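Local coordinates for protein CDP-glucose-4,6-dehydratase (Yersinia pseudotuberculosis, PDB 1RKX) that catalyses the dehydration of CDP-D-glucose to CDP-4-dehydro-6-deoxy-D-glucose, binding NAD as a dehydratase of the short-chain dehydrogenase/reductase (SDR) superfamily, at residues 178-181 against 182-185; 250-253 against 254-258; 318-322 against 323-327; 328-331 against 332-336. One frame throughout, in Å; residues are numbered along the deposited sequence.

Interaction 1: residues 178-181 against 182-185; sequences PANY and GQHG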
loop_
_atom_site.group_PDB
_atom_site.type_symbol
_atom_site.label_atom_id
_atom_site.label_comp_id
_atom_site.label_asym_id
_atom_site.label_seq_id
_atom_site.Cartn_x
_atom_site.Cartn_y
_atom_site.Cartn_z
ATOM N N PRO C 178 -18.380 -12.234 -13.111
ATOM C CA PRO C 178 -18.045 -12.068 -14.528
ATOM C C PRO C 178 -17.869 -13.413 -15.224
ATOM O O PRO C 178 -18.242 -13.580 -16.386
ATOM C CB PRO C 178 -16.747 -11.266 -14.479
ATOM C CG PRO C 178 -16.949 -10.404 -13.274
ATOM C CD PRO C 178 -17.507 -11.394 -12.270
ATOM N N ALA C 179 -17.307 -14.370 -14.497
ATOM C CA ALA C 179 -17.068 -15.705 -15.030
ATOM C C ALA C 179 -18.360 -16.406 -15.426
ATOM O O ALA C 179 -18.340 -17.351 -16.210
ATOM C CB ALA C 179 -16.322 -16.544 -14.007
ATOM N N ASN C 180 -19.482 -15.949 -14.882
ATOM C CA ASN C 180 -20.771 -16.560 -15.191
ATOM C C ASN C 180 -21.711 -15.613 -15.919
ATOM O O ASN C 180 -22.911 -15.866 -15.996
ATOM C CB ASN C 180 -21.450 -17.038 -13.905
ATOM C CG ASN C 180 -20.687 -18.151 -13.220
ATOM O OD1 ASN C 180 -21.118 -18.671 -12.189
ATOM N ND2 ASN C 180 -19.545 -18.525 -13.787
ATOM N N TYR C 181 -21.170 -14.522 -16.451
ATOM C CA TYR C 181 -21.990 -13.542 -17.154
ATOM C C TYR C 181 -22.864 -14.185 -18.227
ATOM O O TYR C 181 -24.015 -13.791 -18.418
ATOM C CB TYR C 181 -21.109 -12.475 -17.798
ATOM C CG TYR C 181 -21.902 -11.391 -18.491
ATOM C CD1 TYR C 181 -22.534 -10.383 -17.758
ATOM C CD2 TYR C 181 -22.042 -11.386 -19.883
ATOM C CE1 TYR C 181 -23.286 -9.394 -18.396
ATOM C CE2 TYR C 181 -22.790 -10.409 -20.528
ATOM C CZ TYR C 181 -23.411 -9.415 -19.782
ATOM O OH TYR C 181 -24.157 -8.450 -20.423
ATOM N N GLY C 182 -22.312 -15.175 -18.921
ATOM C CA GLY C 182 -23.057 -15.849 -19.968
ATOM C C GLY C 182 -24.334 -16.489 -19.467
ATOM O O GLY C 182 -25.188 -16.874 -20.259
ATOM N N GLN C 183 -24.474 -16.599 -18.150
ATOM C CA GLN C 183 -25.662 -17.210 -17.570
ATOM C C GLN C 183 -26.635 -16.177 -17.001
ATOM O O GLN C 183 -27.797 -16.129 -17.403
ATOM C CB GLN C 183 -25.256 -18.194 -16.474
ATOM C CG GLN C 183 -24.058 -19.060 -16.836
ATOM C CD GLN C 183 -23.748 -20.103 -15.778
ATOM O OE1 GLN C 183 -23.727 -19.806 -14.583
ATOM N NE2 GLN C 183 -23.495 -21.333 -16.213
ATOM N N HIS C 184 -26.161 -15.347 -16.073
ATOM C CA HIS C 184 -27.012 -14.337 -15.453
ATOM C C HIS C 184 -27.159 -13.065 -16.281
ATOM O O HIS C 184 -28.213 -12.430 -16.270
ATOM C CB HIS C 184 -26.492 -13.997 -14.044
ATOM C CG HIS C 184 -25.085 -13.481 -14.019
ATOM N ND1 HIS C 184 -24.766 -12.171 -14.309
ATOM C CD2 HIS C 184 -23.914 -14.098 -13.733
ATOM C CE1 HIS C 184 -23.460 -12.005 -14.201
ATOM N NE2 HIS C 184 -22.920 -13.158 -13.853
ATOM N N GLY C 185 -26.098 -12.692 -16.986
ATOM C CA GLY C 185 -26.134 -11.506 -17.827
ATOM C C GLY C 185 -26.240 -10.166 -17.120
ATOM O O GLY C 185 -26.607 -9.170 -17.735
HETATM O O HOH W 1 -19.814 -16.351 -18.883
#
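Asn180 O takes two backbone hydrogen bonds as the chain winds into the short helix 181-184. His184 N, 3.3 Å from Asn180 O, makes the straighter approach to the carbonyl and lies in the carbonyl plane. Gln183 N sits 2.8 Å from Asn180 O but stands well above that plane. One residue on, Gly185 N reaches Tyr181 O in a weak bond, and Gly185, with positive phi, ends the helix. A water sews up the outside of the turn, donating to Ala179 O and accepting from Gly182 N at 2.8 Å.

The aromatic contacts come from His184 and Tyr181. The imidazole of His184 is folded back over its own helix because CG stands between the backbone N and the carbonyl carbon (chi1 59°). Its face therefore receives Tyr181 CA as a CH-pi contact, and His184 CD2 comes within 3.0 Å of Asn180 O. The phenol of Tyr181 points an edge at this same imidazole in an offset edge-to-face pair, planes at 88°. A face of the phenol is covered in turn by Gly185 CA, 3.9 Å from the Tyr181 ring centroid.

Polar ends are tied down from outside: Tyr181 OH pairs with Lys125 NZ, while His184 ND1 meets Thr186 N and His184 NE2 meets Asn177 O. With a backbone N-H at one ring nitrogen and a carbonyl at the other, the imidazole is gripped at both ends, which is consistent with a neutral ring carrying its proton on NE2.

Interaction 2: residues 250-253 against 254-258; sequences YTDG and AEYAE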
loop_
_atom_site.group_PDB
_atom_site.type_symbol
_atom_site.label_atom_id
_atom_site.label_comp_id
_atom_site.label_asym_id
_atom_site.label_seq_id
_atom_site.Cartn_x
_atom_site.Cartn_y
_atom_site.Cartn_z
ATOM N N TYR C 250 -24.432 -2.432 -20.160
ATOM C CA TYR C 250 -25.483 -3.086 -20.929
ATOM C C TYR C 250 -24.942 -3.755 -22.190
ATOM O O TYR C 250 -25.135 -4.954 -22.401
ATOM C CB TYR C 250 -26.552 -2.059 -21.321
ATOM C CG TYR C 250 -27.790 -2.656 -21.961
ATOM C CD1 TYR C 250 -28.968 -2.808 -21.233
ATOM C CD2 TYR C 250 -27.782 -3.074 -23.294
ATOM C CE1 TYR C 250 -30.110 -3.358 -21.811
ATOM C CE2 TYR C 250 -28.919 -3.632 -23.882
ATOM C CZ TYR C 250 -30.078 -3.770 -23.136
ATOM O OH TYR C 250 -31.204 -4.319 -23.710
ATOM N N THR C 251 -24.252 -2.972 -23.010
ATOM C CA THR C 251 -23.714 -3.463 -24.274
ATOM C C THR C 251 -22.442 -4.295 -24.196
ATOM O O THR C 251 -22.342 -5.320 -24.863
ATOM C CB THR C 251 -23.458 -2.300 -25.243
ATOM O OG1 THR C 251 -22.382 -1.499 -24.744
ATOM C CG2 THR C 251 -24.705 -1.436 -25.378
ATOM N N ASP C 252 -21.472 -3.868 -23.392
ATOM C CA ASP C 252 -20.216 -4.605 -23.293
ATOM C C ASP C 252 -20.180 -5.660 -22.195
ATOM O O ASP C 252 -19.562 -6.709 -22.368
ATOM C CB ASP C 252 -19.042 -3.636 -23.134
ATOM C CG ASP C 252 -18.862 -2.744 -24.349
ATOM O OD1 ASP C 252 -19.296 -3.149 -25.448
ATOM O OD2 ASP C 252 -18.279 -1.647 -24.214
ATOM N N GLY C 253 -20.820 -5.386 -21.062
ATOM C CA GLY C 253 -20.856 -6.376 -20.003
ATOM C C GLY C 253 -19.988 -6.217 -18.766
ATOM O O GLY C 253 -19.680 -5.106 -18.324
ATOM N N ALA C 254 -19.599 -7.363 -18.212
ATOM C CA ALA C 254 -18.796 -7.451 -16.996
ATOM C C ALA C 254 -17.483 -6.683 -16.996
ATOM O O ALA C 254 -16.940 -6.379 -15.930
ATOM C CB ALA C 254 -18.529 -8.916 -16.667
ATOM N N GLU C 255 -16.964 -6.381 -18.180
ATOM C CA GLU C 255 -15.715 -5.639 -18.286
ATOM C C GLU C 255 -15.791 -4.335 -17.494
ATOM O O GLU C 255 -14.778 -3.825 -17.016
ATOM C CB GLU C 255 -15.408 -5.340 -19.759
ATOM C CG GLU C 255 -14.325 -4.292 -19.976
ATOM C CD GLU C 255 -13.964 -4.113 -21.441
ATOM O OE1 GLU C 255 -14.886 -4.050 -22.283
ATOM O OE2 GLU C 255 -12.756 -4.026 -21.751
ATOM N N TYR C 256 -16.996 -3.802 -17.349
ATOM C CA TYR C 256 -17.172 -2.551 -16.629
ATOM C C TYR C 256 -17.805 -2.694 -15.250
ATOM O O TYR C 256 -18.106 -1.693 -14.602
ATOM C CB TYR C 256 -17.994 -1.582 -17.479
ATOM C CG TYR C 256 -17.324 -1.249 -18.792
ATOM C CD1 TYR C 256 -17.525 -2.042 -19.923
ATOM C CD2 TYR C 256 -16.443 -0.173 -18.888
ATOM C CE1 TYR C 256 -16.860 -1.769 -21.119
ATOM C CE2 TYR C 256 -15.771 0.107 -20.077
ATOM C CZ TYR C 256 -15.984 -0.693 -21.188
ATOM O OH TYR C 256 -15.316 -0.414 -22.361
ATOM N N ALA C 257 -17.994 -3.931 -14.805
ATOM C CA ALA C 257 -18.604 -4.206 -13.505
ATOM C C ALA C 257 -17.609 -4.022 -12.353
ATOM O O ALA C 257 -17.150 -4.992 -11.748
ATOM C CB ALA C 257 -19.181 -5.632 -13.491
ATOM N N GLU C 258 -17.287 -2.767 -12.057
ATOM C CA GLU C 258 -16.349 -2.435 -10.987
ATOM C C GLU C 258 -16.768 -1.101 -10.380
ATOM O O GLU C 258 -17.884 -0.633 -10.602
ATOM C CB GLU C 258 -14.926 -2.290 -11.539
ATOM C CG GLU C 258 -14.630 -3.120 -12.772
ATOM C CD GLU C 258 -13.212 -2.939 -13.273
ATOM O OE1 GLU C 258 -12.728 -1.784 -13.293
ATOM O OE2 GLU C 258 -12.585 -3.951 -13.654
HETATM O O HOH W 2 -17.568 -7.598 -20.637
#
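Gly253 O accepts an almost straight hydrogen bond from Tyr256 N, 3.1 Å away, closing a turn of 3-10 helix at residues 254-256. This is an alpha-to-beta connection of the Rossmann-type domain: helix 236-251 has just finished, and the chain is about to enter strand 259-261 at the border of the parallel sheet. Gly253 makes the bend possible with a positive phi of 105°, a conformation in which a CB would be jammed against the preceding carbonyl oxygen. A water spans the break, giving a proton to Asp252 O and taking one from Glu255 N at 2.8 Å.

The side chains of Asp252 and Tyr256 meet next to this turn. Both carry CG beside the backbone N, and the two cross obliquely, with carboxylate and ring 30° from coplanar. Contact falls on one corner of the phenol, where Tyr256 CE1 is met by both Asp252 CB and Asp252 OD2, the latter at 3.4 Å. Glu255 is the second acid here: Glu255 OE1 stands 4.6 Å from Asp252 OD2, a proximity of like charges that may raise the proton affinity of either slightly. Tyr256 also packs on Leu245, Lys248 and Leu249 of helix 236-251, which holds the turn against the end of that helix.

Past the 3-10 turn, Ala257 is the centre of an inverse gamma turn, closed by Glu258 N donating to Tyr256 O at 2.9 Å.

Interaction 3: residues 318-322 against 323-327; sequences PRWNL and NTTLE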
loop_
_atom_site.group_PDB
_atom_site.type_symbol
_atom_site.label_atom_id
_atom_site.label_comp_id
_atom_site.label_asym_id
_atom_site.label_seq_id
_atom_site.Cartn_x
_atom_site.Cartn_y
_atom_site.Cartn_z
ATOM N N PRO C 318 -15.683 15.788 -17.789
ATOM C CA PRO C 318 -16.619 16.836 -17.375
ATOM C C PRO C 318 -16.763 17.845 -18.514
ATOM O O PRO C 318 -15.881 17.946 -19.368
ATOM C CB PRO C 318 -15.959 17.422 -16.130
ATOM C CG PRO C 318 -14.502 17.161 -16.349
ATOM C CD PRO C 318 -14.499 15.766 -16.915
ATOM N N ARG C 319 -17.858 18.594 -18.523
ATOM C CA ARG C 319 -18.106 19.544 -19.600
ATOM C C ARG C 319 -18.171 21.005 -19.190
ATOM O O ARG C 319 -17.916 21.886 -20.013
ATOM C CB ARG C 319 -19.412 19.181 -20.316
ATOM C CG ARG C 319 -19.497 17.735 -20.738
ATOM C CD ARG C 319 -20.769 17.457 -21.518
ATOM N NE ARG C 319 -20.894 16.032 -21.791
ATOM C CZ ARG C 319 -21.722 15.505 -22.684
ATOM N NH1 ARG C 319 -22.514 16.291 -23.407
ATOM N NH2 ARG C 319 -21.753 14.191 -22.853
ATOM N N TRP C 320 -18.509 21.273 -17.931
ATOM C CA TRP C 320 -18.616 22.652 -17.461
ATOM C C TRP C 320 -17.667 23.022 -16.327
ATOM O O TRP C 320 -17.557 22.296 -15.337
ATOM C CB TRP C 320 -20.039 22.951 -16.980
ATOM C CG TRP C 320 -21.115 22.827 -18.016
ATOM C CD1 TRP C 320 -20.961 22.815 -19.377
ATOM C CD2 TRP C 320 -22.523 22.749 -17.770
ATOM N NE1 TRP C 320 -22.191 22.736 -19.992
ATOM C CE2 TRP C 320 -23.167 22.696 -19.027
ATOM C CE3 TRP C 320 -23.307 22.723 -16.606
ATOM C CZ2 TRP C 320 -24.561 22.618 -19.154
ATOM C CZ3 TRP C 320 -24.692 22.646 -16.732
ATOM C CH2 TRP C 320 -25.303 22.595 -18.000
ATOM N N ASN C 321 -16.986 24.156 -16.465
ATOM C CA ASN C 321 -16.099 24.605 -15.404
ATOM C C ASN C 321 -17.051 25.108 -14.327
ATOM O O ASN C 321 -18.263 25.153 -14.548
ATOM C CB ASN C 321 -15.183 25.734 -15.888
ATOM C CG ASN C 321 -15.951 26.910 -16.452
ATOM O OD1 ASN C 321 -16.792 27.499 -15.779
ATOM N ND2 ASN C 321 -15.658 27.261 -17.698
ATOM N N LEU C 322 -16.527 25.494 -13.170
ATOM C CA LEU C 322 -17.400 25.949 -12.098
ATOM C C LEU C 322 -18.192 27.203 -12.462
ATOM O O LEU C 322 -19.399 27.259 -12.232
ATOM C CB LEU C 322 -16.604 26.185 -10.812
ATOM C CG LEU C 322 -17.486 26.357 -9.569
ATOM C CD1 LEU C 322 -18.456 25.183 -9.464
ATOM C CD2 LEU C 322 -16.624 26.457 -8.322
ATOM N N ASN C 323 -17.519 28.199 -13.037
ATOM C CA ASN C 323 -18.184 29.444 -13.420
ATOM C C ASN C 323 -19.421 29.178 -14.269
ATOM O O ASN C 323 -20.490 29.717 -14.001
ATOM C CB ASN C 323 -17.229 30.356 -14.194
ATOM C CG ASN C 323 -16.046 30.806 -13.362
ATOM O OD1 ASN C 323 -15.312 31.715 -13.749
ATOM N ND2 ASN C 323 -15.849 30.165 -12.215
ATOM N N THR C 324 -19.264 28.356 -15.300
ATOM C CA THR C 324 -20.376 28.014 -16.172
ATOM C C THR C 324 -21.495 27.406 -15.329
ATOM O O THR C 324 -22.663 27.793 -15.442
ATOM C CB THR C 324 -19.944 26.992 -17.236
ATOM O OG1 THR C 324 -18.935 27.571 -18.072
ATOM C CG2 THR C 324 -21.128 26.563 -18.087
ATOM N N THR C 325 -21.123 26.459 -14.476
ATOM C CA THR C 325 -22.079 25.780 -13.602
ATOM C C THR C 325 -22.818 26.749 -12.679
ATOM O O THR C 325 -24.043 26.678 -12.552
ATOM C CB THR C 325 -21.356 24.691 -12.768
ATOM O OG1 THR C 325 -20.964 23.625 -13.648
ATOM C CG2 THR C 325 -22.262 24.141 -11.660
ATOM N N LEU C 326 -22.086 27.661 -12.046
ATOM C CA LEU C 326 -22.707 28.637 -11.149
ATOM C C LEU C 326 -23.677 29.540 -11.912
ATOM O O LEU C 326 -24.705 29.959 -11.379
ATOM C CB LEU C 326 -21.634 29.492 -10.458
ATOM C CG LEU C 326 -20.759 28.787 -9.415
ATOM C CD1 LEU C 326 -19.690 29.739 -8.894
ATOM C CD2 LEU C 326 -21.641 28.295 -8.267
ATOM N N GLU C 327 -23.342 29.847 -13.160
ATOM C CA GLU C 327 -24.203 30.683 -13.982
ATOM C C GLU C 327 -25.531 29.959 -14.199
ATOM O O GLU C 327 -26.594 30.562 -14.085
ATOM C CB GLU C 327 -23.518 30.987 -15.316
ATOM C CG GLU C 327 -24.397 31.688 -16.332
ATOM C CD GLU C 327 -23.590 32.327 -17.441
ATOM O OE1 GLU C 327 -23.216 33.507 -17.296
ATOM O OE2 GLU C 327 -23.317 31.647 -18.451
HETATM O O HOH W 3 -19.639 21.388 -13.285
HETATM O O HOH W 4 -17.411 25.648 -18.859
#
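Asn321 swings its amide back over the start of the helix by placing CG between the backbone N and the carbonyl carbon (chi1 56°), which carries Asn321 OD1 to Thr324 N at 2.7 Å. Thr324 is turned with OG1 beside its own N and CG2 anti to it (chi1 -63°), and the two branches serve different partners. The methyl lies over a face of the Trp320 indole, with Thr324 CG2 4.0 Å from the centroid of the five-membered ring in a CH-pi contact; the two side chains cross at about a right angle. The hydroxyl, meanwhile, faces the Asn321 amide and shares a water with the Asn321 backbone N, the Thr324 OG1 to water distance being 2.6 Å.

Asn321 is the N-cap of helix 322-338. The capping bond of Asn321 OD1 to Thr324 N is close to linear, 173° at the hydrogen, and serves an N-H of the first turn, where the helix backbone has no carbonyl to offer. Asn321 O and Leu322 O then start the regular pattern, accepting from Thr325 N and from Leu326 N, the latter at 2.7 Å. Leu322 and Leu326 touch through their CG atoms, 4.1 Å apart, on the side of the helix that meets Ile275 and Met279. A second water lies between Trp320 O and Thr325 OG1, and Trp320 NE1 is held from outside by Thr356 OG1.

Interaction 4: residues 328-331 against 332-336; sequences YIVG and WHKNW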
loop_
_atom_site.group_PDB
_atom_site.type_symbol
_atom_site.label_atom_id
_atom_site.label_comp_id
_atom_site.label_asym_id
_atom_site.label_seq_id
_atom_site.Cartn_x
_atom_site.Cartn_y
_atom_site.Cartn_z
ATOM N N TYR C 328 -25.467 28.669 -14.504
ATOM C CA TYR C 328 -26.682 27.883 -14.698
ATOM C C TYR C 328 -27.501 27.781 -13.401
ATOM O O TYR C 328 -28.735 27.799 -13.456
ATOM C CB TYR C 328 -26.353 26.466 -15.189
ATOM C CG TYR C 328 -26.101 26.333 -16.683
ATOM C CD1 TYR C 328 -24.805 26.342 -17.203
ATOM C CD2 TYR C 328 -27.165 26.167 -17.572
ATOM C CE1 TYR C 328 -24.575 26.184 -18.574
ATOM C CE2 TYR C 328 -26.947 26.009 -18.945
ATOM C CZ TYR C 328 -25.651 26.019 -19.438
ATOM O OH TYR C 328 -25.438 25.861 -20.791
ATOM N N ILE C 329 -26.818 27.679 -12.252
ATOM C CA ILE C 329 -27.470 27.557 -10.942
ATOM C C ILE C 329 -28.323 28.780 -10.655
ATOM O O ILE C 329 -29.505 28.670 -10.329
ATOM C CB ILE C 329 -26.444 27.424 -9.776
ATOM C CG1 ILE C 329 -25.474 26.272 -10.039
ATOM C CG2 ILE C 329 -27.175 27.227 -8.454
ATOM C CD1 ILE C 329 -26.136 25.000 -10.421
ATOM N N VAL C 330 -27.710 29.951 -10.767
ATOM C CA VAL C 330 -28.415 31.196 -10.514
ATOM C C VAL C 330 -29.574 31.332 -11.495
ATOM O O VAL C 330 -30.675 31.736 -11.120
ATOM C CB VAL C 330 -27.462 32.410 -10.646
ATOM C CG1 VAL C 330 -28.252 33.712 -10.565
ATOM C CG2 VAL C 330 -26.415 32.362 -9.546
ATOM N N GLY C 331 -29.328 30.976 -12.749
ATOM C CA GLY C 331 -30.374 31.072 -13.750
ATOM C C GLY C 331 -31.572 30.207 -13.403
ATOM O O GLY C 331 -32.720 30.660 -13.459
ATOM N N TRP C 332 -31.305 28.955 -13.043
ATOM C CA TRP C 332 -32.365 28.025 -12.686
ATOM C C TRP C 332 -33.182 28.583 -11.526
ATOM O O TRP C 332 -34.414 28.598 -11.564
ATOM C CB TRP C 332 -31.762 26.672 -12.294
ATOM C CG TRP C 332 -32.744 25.539 -12.305
ATOM C CD1 TRP C 332 -32.899 24.602 -13.284
ATOM C CD2 TRP C 332 -33.706 25.224 -11.291
ATOM N NE1 TRP C 332 -33.894 23.719 -12.943
ATOM C CE2 TRP C 332 -34.408 24.076 -11.726
ATOM C CE3 TRP C 332 -34.043 25.798 -10.058
ATOM C CZ2 TRP C 332 -35.432 23.489 -10.973
ATOM C CZ3 TRP C 332 -35.064 25.215 -9.306
ATOM C CH2 TRP C 332 -35.745 24.071 -9.769
ATOM N N HIS C 333 -32.506 29.079 -10.504
ATOM C CA HIS C 333 -33.229 29.598 -9.361
ATOM C C HIS C 333 -34.153 30.772 -9.675
ATOM O O HIS C 333 -35.344 30.719 -9.365
ATOM C CB HIS C 333 -32.268 29.992 -8.245
ATOM C CG HIS C 333 -32.862 29.852 -6.882
ATOM N ND1 HIS C 333 -33.277 28.637 -6.377
ATOM C CD2 HIS C 333 -33.136 30.771 -5.926
ATOM C CE1 HIS C 333 -33.779 28.816 -5.169
ATOM N NE2 HIS C 333 -33.705 30.101 -4.871
ATOM N N LYS C 334 -33.626 31.828 -10.288
ATOM C CA LYS C 334 -34.475 32.977 -10.586
ATOM C C LYS C 334 -35.626 32.652 -11.532
ATOM O O LYS C 334 -36.681 33.282 -11.463
ATOM C CB LYS C 334 -33.654 34.165 -11.109
ATOM C CG LYS C 334 -32.606 33.857 -12.151
ATOM C CD LYS C 334 -31.906 35.150 -12.586
ATOM C CE LYS C 334 -31.352 35.930 -11.393
ATOM N NZ LYS C 334 -30.715 37.219 -11.795
ATOM N N ASN C 335 -35.445 31.675 -12.413
ATOM C CA ASN C 335 -36.543 31.308 -13.291
ATOM C C ASN C 335 -37.622 30.660 -12.429
ATOM O O ASN C 335 -38.816 30.882 -12.637
ATOM C CB ASN C 335 -36.087 30.344 -14.384
ATOM C CG ASN C 335 -35.705 31.065 -15.667
ATOM O OD1 ASN C 335 -34.552 31.465 -15.857
ATOM N ND2 ASN C 335 -36.686 31.255 -16.552
ATOM N N TRP C 336 -37.194 29.865 -11.454
ATOM C CA TRP C 336 -38.126 29.212 -10.544
ATOM C C TRP C 336 -38.871 30.278 -9.743
ATOM O O TRP C 336 -40.091 30.219 -9.596
ATOM C CB TRP C 336 -37.373 28.278 -9.592
ATOM C CG TRP C 336 -38.210 27.792 -8.448
ATOM C CD1 TRP C 336 -39.302 26.973 -8.516
ATOM C CD2 TRP C 336 -38.049 28.132 -7.069
ATOM N NE1 TRP C 336 -39.832 26.786 -7.264
ATOM C CE2 TRP C 336 -39.083 27.486 -6.355
ATOM C CE3 TRP C 336 -37.132 28.923 -6.364
ATOM C CZ2 TRP C 336 -39.227 27.607 -4.970
ATOM C CZ3 TRP C 336 -37.275 29.043 -4.983
ATOM C CH2 TRP C 336 -38.318 28.387 -4.303
#
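Val330 and Lys334, one turn apart in the middle of helix 322-338, touch through their side chains in these two turns of regular alpha helix. Lys334 N bonds Val330 O at 3.1 Å, nearly straight at 176°. Lys334 CG crowds Val330 O at 3.0 Å, a tight fit that follows from chi1 of 45°, with CG wedged between the backbone N and the carbonyl carbon. From there the chain bends at chi3 and lays Lys334 CE against Val330 CG1, 3.9 Å away, as the two side chains cross.

Around this pair the i to i+4 ladder runs unbroken. Trp332 N reaches Tyr328 O at 2.8 Å, His333 N reaches Ile329 O at 3.0 Å, and Asn335 N reaches Gly331 O. Gly331 adds no side chain to its face, and Lys334 CG and Asn335 CB both come close over its carbonyl oxygen.

Farther out, the polar ends of this run are anchored on different neighbouring parts. Lys334 NZ bonds Trp283 O and makes a cation-pi contact with the Trp283 indole, next to Met279 and Tyr282, on which Val330 rests. His333 NE2 pairs with Glu216 OE2 on helix 207-216, where Ile329 packs on Val208 and Leu212, and Trp332 NE1 bonds Ser346 OG of helix 342-355. Three sides of the helix are thus tied to separate helices. The His333 imidazole is also covered from within the run: Trp336 CE3 lies 3.5 Å above its plane, offset toward the rim.

The four contacts form two pairs on different parts of the chain. Interactions 1 and 2, with centres about 11 Å apart, touch where Pro178 CB meets Ala254 CB at 3.7 Å, so the turn before one strand of the parallel sheet packs on the turn before its neighbour. Interaction 3 is the entry into helix 322-338 and its first turn, and interaction 4 lies farther along the same helix; a ring stack joins them, Trp320 CZ2 lying 3.6 Å from Tyr328 CZ. The centres of interactions 1 and 4 are about 46 Å apart. The second pair is nearer the cofactor: the side chains of Thr325 and Ile329 each lie about 12 Å from the bound NAD, and that of Ile329 about 7 Å from that of NAD-binding Phe20.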